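Local atomic coordinates of Two-component system sensor histidine kinase (Bacteroides thetaiotaomicron, PDB entry 3OTT), a protein that probably serves as a membrane-bound sensor histidine kinase, whose extracellular beta-propeller and beta-sandwich region, the part described here, is an apparent saccharide sensor. Residues I15-G18 with A19-V23; L117-N121 with G122-Y126. One frame throughout, in Å; residues are numbered along the deposited sequence.

Interaction 1 (I15-G18 with A19-V23); sequences IYLG and AEASV
Two consecutive positive phi angles, 55° at Ala19 and 52° at Glu20, fold the backbone back on itself and bring Ala21 beside Leu17 and Gly18. Both residues adopt the left-handed helical conformation, which makes Gly18-Ala21 a type I' beta turn. In Leu17, chi1 of -56° places CG anti to the carbonyl carbon and beside the backbone N, and from there Leu17 CD1 reaches the methyl of Ala21, CB, at 4.1 Å. Leu17 CB and Ala21 CB are likewise 4.1 Å apart. The small methyl of Ala21 suits this buried spot; both Leu17 and Ala21 rest on Phe44 of strand 42-46, and Leu17 also meets Ile37 of strand 35-39.

Across the turn, Ala21 N donates a hydrogen bond to Gly18 O over 3.2 Å. Glu20 N is equally near Gly18 O at 3.2 Å, but its angle is too poor for a bond, which leaves Ala21 N as the amide that closes the turn. The methyl of Ala21 also packs against that acceptor, with CB 3.6 Å from Gly18 O. Glu20 directs its CB away from the preceding segment, a fitting place for a charged residue at an exposed corner. Just beyond the turn, Asn40 OD1 accepts hydrogen bonds from the amides of both Ser22 and Val23, tying the returning chain to the loop between strands 35-39 and 42-46 of the blade it is about to enter.

This tight turn belongs to the connection between strand 13-15, the outer strand of one propeller blade, and strand 24-29, the first strand of the next blade; such a crossing accompanies the closure of a beta-propeller, in which the N-terminal strand completes the last blade.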
loop_
_atom_site.group_PDB
_atom_site.type_symbol
_atom_site.label_atom_id
_atom_site.label_comp_id
_atom_site.label_asym_id
_atom_site.label_seq_id
_atom_site.Cartn_x
_atom_site.Cartn_y
_atom_site.Cartn_z
ATOM N N ILE B 15 8.039 -1.287 -35.672
ATOM C CA ILE B 15 8.445 0.111 -35.591
ATOM C C ILE B 15 9.970 0.259 -35.919
ATOM O O ILE B 15 10.808 -0.467 -35.359
ATOM C CB ILE B 15 8.151 0.638 -34.138
ATOM C CG1 ILE B 15 6.625 0.580 -33.836
ATOM C CG2 ILE B 15 8.801 1.993 -33.949
ATOM C CD1 ILE B 15 6.300 0.390 -32.356
ATOM N N TYR B 16 10.294 1.159 -36.834
ATOM C CA TYR B 16 11.664 1.413 -37.348
ATOM C C TYR B 16 12.067 2.843 -37.029
ATOM O O TYR B 16 11.258 3.773 -37.088
ATOM C CB TYR B 16 11.718 1.187 -38.875
ATOM C CG TYR B 16 11.296 -0.230 -39.152
ATOM C CD1 TYR B 16 12.192 -1.280 -38.910
ATOM C CD2 TYR B 16 9.971 -0.544 -39.517
ATOM C CE1 TYR B 16 11.826 -2.618 -39.093
ATOM C CE2 TYR B 16 9.584 -1.916 -39.689
ATOM C CZ TYR B 16 10.566 -2.949 -39.469
ATOM O OH TYR B 16 10.284 -4.296 -39.608
ATOM N N LEU B 17 13.334 3.016 -36.715
ATOM C CA LEU B 17 13.828 4.279 -36.247
ATOM C C LEU B 17 14.446 5.050 -37.401
ATOM O O LEU B 17 14.925 4.459 -38.365
ATOM C CB LEU B 17 14.882 4.063 -35.153
ATOM C CG LEU B 17 14.442 3.237 -33.948
ATOM C CD1 LEU B 17 15.634 2.918 -33.073
ATOM C CD2 LEU B 17 13.331 3.912 -33.155
ATOM N N GLY B 18 14.483 6.372 -37.286
ATOM C CA GLY B 18 15.163 7.176 -38.308
ATOM C C GLY B 18 16.659 7.193 -38.059
ATOM O O GLY B 18 17.167 6.381 -37.279
ATOM N N ALA B 19 17.350 8.108 -38.726
ATOM C CA ALA B 19 18.758 8.386 -38.495
ATOM C C ALA B 19 19.722 7.176 -38.595
ATOM O O ALA B 19 20.706 7.125 -37.836
ATOM C CB ALA B 19 18.928 9.124 -37.115
ATOM N N GLU B 20 19.445 6.228 -39.500
ATOM C CA GLU B 20 20.193 4.944 -39.619
ATOM C C GLU B 20 20.372 4.072 -38.341
ATOM O O GLU B 20 21.136 3.086 -38.338
ATOM C CB GLU B 20 21.550 5.096 -40.327
ATOM C CG GLU B 20 22.121 3.707 -40.866
ATOM C CD GLU B 20 21.970 3.473 -42.415
ATOM O OE1 GLU B 20 21.801 4.449 -43.205
ATOM O OE2 GLU B 20 22.047 2.287 -42.843
ATOM N N ALA B 21 19.665 4.423 -37.281
ATOM C CA ALA B 21 19.628 3.577 -36.124
ATOM C C ALA B 21 18.821 2.333 -36.544
ATOM O O ALA B 21 17.845 2.437 -37.251
ATOM C CB ALA B 21 18.963 4.301 -35.007
ATOM N N SER B 22 19.232 1.152 -36.169
ATOM C CA SER B 22 18.382 0.015 -36.461
ATOM C C SER B 22 18.423 -0.989 -35.342
ATOM O O SER B 22 17.502 -1.788 -35.245
ATOM C CB SER B 22 18.711 -0.611 -37.807
ATOM O OG SER B 22 20.077 -0.949 -37.889
ATOM N N VAL B 23 19.450 -0.897 -34.477
ATOM C CA VAL B 23 19.599 -1.749 -33.282
ATOM C C VAL B 23 19.041 -1.133 -31.986
ATOM O O VAL B 23 19.509 -0.087 -31.525
ATOM C CB VAL B 23 21.099 -2.201 -33.044
ATOM C CG1 VAL B 23 21.180 -3.179 -31.924
ATOM C CG2 VAL B 23 21.700 -2.865 -34.287
#

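Interaction 2 (L117-N121 with G122-Y126); sequences LGALN and GLYTY
The Tyr124 ring meets strand 117-119 by its edge: Ala119 CB lies near the ring plane, 4.2 Å from Tyr124 CE1, and Leu117 O also sits at that edge. Beyond the hairpin the Tyr124 side chain packs on Pro102, Leu133 and Ser135. Farther along, Tyr126 makes an edge-to-face contact with Phe101.

Leu117 and Tyr124 share one side of the sheet, their CB atoms 4.1 Å apart, as a hydrogen-bonded antiparallel pair. Leu117 N donates to Tyr124 O over 2.9 Å; Tyr124 N returns a bond to Leu117 O over 2.8 Å. Ala119 N adds a bond to Gly122 O nearer the turn. On the opposite side Leu123, with CG anti to its backbone N (chi1 176°), brings CD1 to 3.4 Å from Leu117 O. Gly122 suits its place just after Asn121, where a phi of 162° would jam a side chain against Asn121 O.

Tyr124 OH binds a water at 2.6 Å, which reaches Asn121 O only weakly. The paired bonds between Leu117 and Tyr124 set the register, while tyrosine combines an apolar edge for packing with a hydroxyl that can meet solvent at the turn.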
loop_
_atom_site.group_PDB
_atom_site.type_symbol
_atom_site.label_atom_id
_atom_site.label_comp_id
_atom_site.label_asym_id
_atom_site.label_seq_id
_atom_site.Cartn_x
_atom_site.Cartn_y
_atom_site.Cartn_z
ATOM N N LEU B 117 26.448 -0.360 -11.173
ATOM C CA LEU B 117 26.915 -0.221 -12.546
ATOM C C LEU B 117 27.770 -1.416 -12.825
ATOM O O LEU B 117 28.738 -1.690 -12.089
ATOM C CB LEU B 117 27.826 1.043 -12.713
ATOM C CG LEU B 117 27.264 2.386 -12.214
ATOM C CD1 LEU B 117 28.264 3.588 -12.275
ATOM C CD2 LEU B 117 25.930 2.707 -12.999
ATOM N N GLY B 118 27.431 -2.126 -13.895
ATOM C CA GLY B 118 28.283 -3.177 -14.419
ATOM C C GLY B 118 28.909 -2.777 -15.760
ATOM O O GLY B 118 28.203 -2.342 -16.687
ATOM N N ALA B 119 30.209 -2.997 -15.885
ATOM C CA ALA B 119 30.962 -2.566 -17.050
ATOM C C ALA B 119 31.860 -3.678 -17.598
ATOM O O ALA B 119 32.006 -4.740 -16.989
ATOM C CB ALA B 119 31.807 -1.301 -16.700
ATOM N N LEU B 120 32.455 -3.438 -18.759
ATOM C CA LEU B 120 33.307 -4.423 -19.392
ATOM C C LEU B 120 34.512 -4.715 -18.536
ATOM O O LEU B 120 35.054 -5.836 -18.620
ATOM C CB LEU B 120 33.757 -3.980 -20.786
ATOM C CG LEU B 120 32.745 -4.231 -21.918
ATOM C CD1 LEU B 120 33.427 -4.140 -23.298
ATOM C CD2 LEU B 120 31.998 -5.582 -21.769
ATOM N N ASN B 121 34.963 -3.722 -17.751
ATOM C CA ASN B 121 36.067 -3.978 -16.812
ATOM C C ASN B 121 35.895 -3.581 -15.342
ATOM O O ASN B 121 36.833 -3.139 -14.721
ATOM C CB ASN B 121 37.444 -3.524 -17.387
ATOM C CG ASN B 121 38.672 -4.329 -16.741
ATOM O OD1 ASN B 121 39.588 -3.745 -16.130
ATOM N ND2 ASN B 121 38.654 -5.651 -16.889
ATOM N N GLY B 122 34.708 -3.771 -14.774
ATOM C CA GLY B 122 34.508 -3.644 -13.336
ATOM C C GLY B 122 33.037 -3.467 -12.948
ATOM O O GLY B 122 32.158 -3.217 -13.797
ATOM N N LEU B 123 32.790 -3.606 -11.648
ATOM C CA LEU B 123 31.506 -3.466 -11.046
ATOM C C LEU B 123 31.612 -2.335 -10.056
ATOM O O LEU B 123 32.624 -2.237 -9.318
ATOM C CB LEU B 123 31.095 -4.760 -10.300
ATOM C CG LEU B 123 29.779 -4.769 -9.510
ATOM C CD1 LEU B 123 28.545 -4.676 -10.457
ATOM C CD2 LEU B 123 29.668 -6.020 -8.575
ATOM N N TYR B 124 30.562 -1.485 -10.024
ATOM C CA TYR B 124 30.655 -0.260 -9.240
ATOM C C TYR B 124 29.353 0.028 -8.534
ATOM O O TYR B 124 28.277 -0.436 -8.927
ATOM C CB TYR B 124 31.034 0.965 -10.137
ATOM C CG TYR B 124 32.277 0.715 -10.958
ATOM C CD1 TYR B 124 32.211 0.001 -12.155
ATOM C CD2 TYR B 124 33.530 1.167 -10.511
ATOM C CE1 TYR B 124 33.369 -0.240 -12.910
ATOM C CE2 TYR B 124 34.659 0.961 -11.251
ATOM C CZ TYR B 124 34.576 0.232 -12.435
ATOM O OH TYR B 124 35.701 0.026 -13.161
ATOM N N THR B 125 29.467 0.834 -7.510
ATOM C CA THR B 125 28.333 1.414 -6.870
ATOM C C THR B 125 28.410 2.934 -7.012
ATOM O O THR B 125 29.510 3.533 -7.042
ATOM C CB THR B 125 28.320 0.859 -5.439
ATOM O OG1 THR B 125 27.277 -0.128 -5.332
ATOM C CG2 THR B 125 28.205 1.823 -4.432
ATOM N N TYR B 126 27.239 3.559 -7.146
ATOM C CA TYR B 126 27.150 5.007 -7.210
ATOM C C TYR B 126 26.034 5.514 -6.322
ATOM O O TYR B 126 24.870 5.251 -6.577
ATOM C CB TYR B 126 26.918 5.471 -8.644
ATOM C CG TYR B 126 26.995 6.979 -8.830
ATOM C CD1 TYR B 126 28.104 7.713 -8.356
ATOM C CD2 TYR B 126 25.961 7.683 -9.467
ATOM C CE1 TYR B 126 28.213 9.106 -8.551
ATOM C CE2 TYR B 126 26.051 9.075 -9.657
ATOM C CZ TYR B 126 27.169 9.781 -9.202
ATOM O OH TYR B 126 27.244 11.158 -9.384
HETATM O O HOH W 1 36.123 0.046 -15.754
#

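Interactions 1 and 2 both belong to the N-terminal propeller, with centres about 29 Å apart and nearest atoms about 15 Å apart, so they do not touch. They follow in series along the chain. Residues 15-23 lead from the blade of strands 281-286, 292-296, 300-303 and 13-15 into the blade that begins with strand 24-29. Residues 117-126 form the hairpin of the two middle strands, 114-119 and 122-127, two blades later. One is thus a crossing between blades at ring closure, the other an element within a blade: two complementary levels at which this propeller is built from repeated antiparallel four-stranded blades.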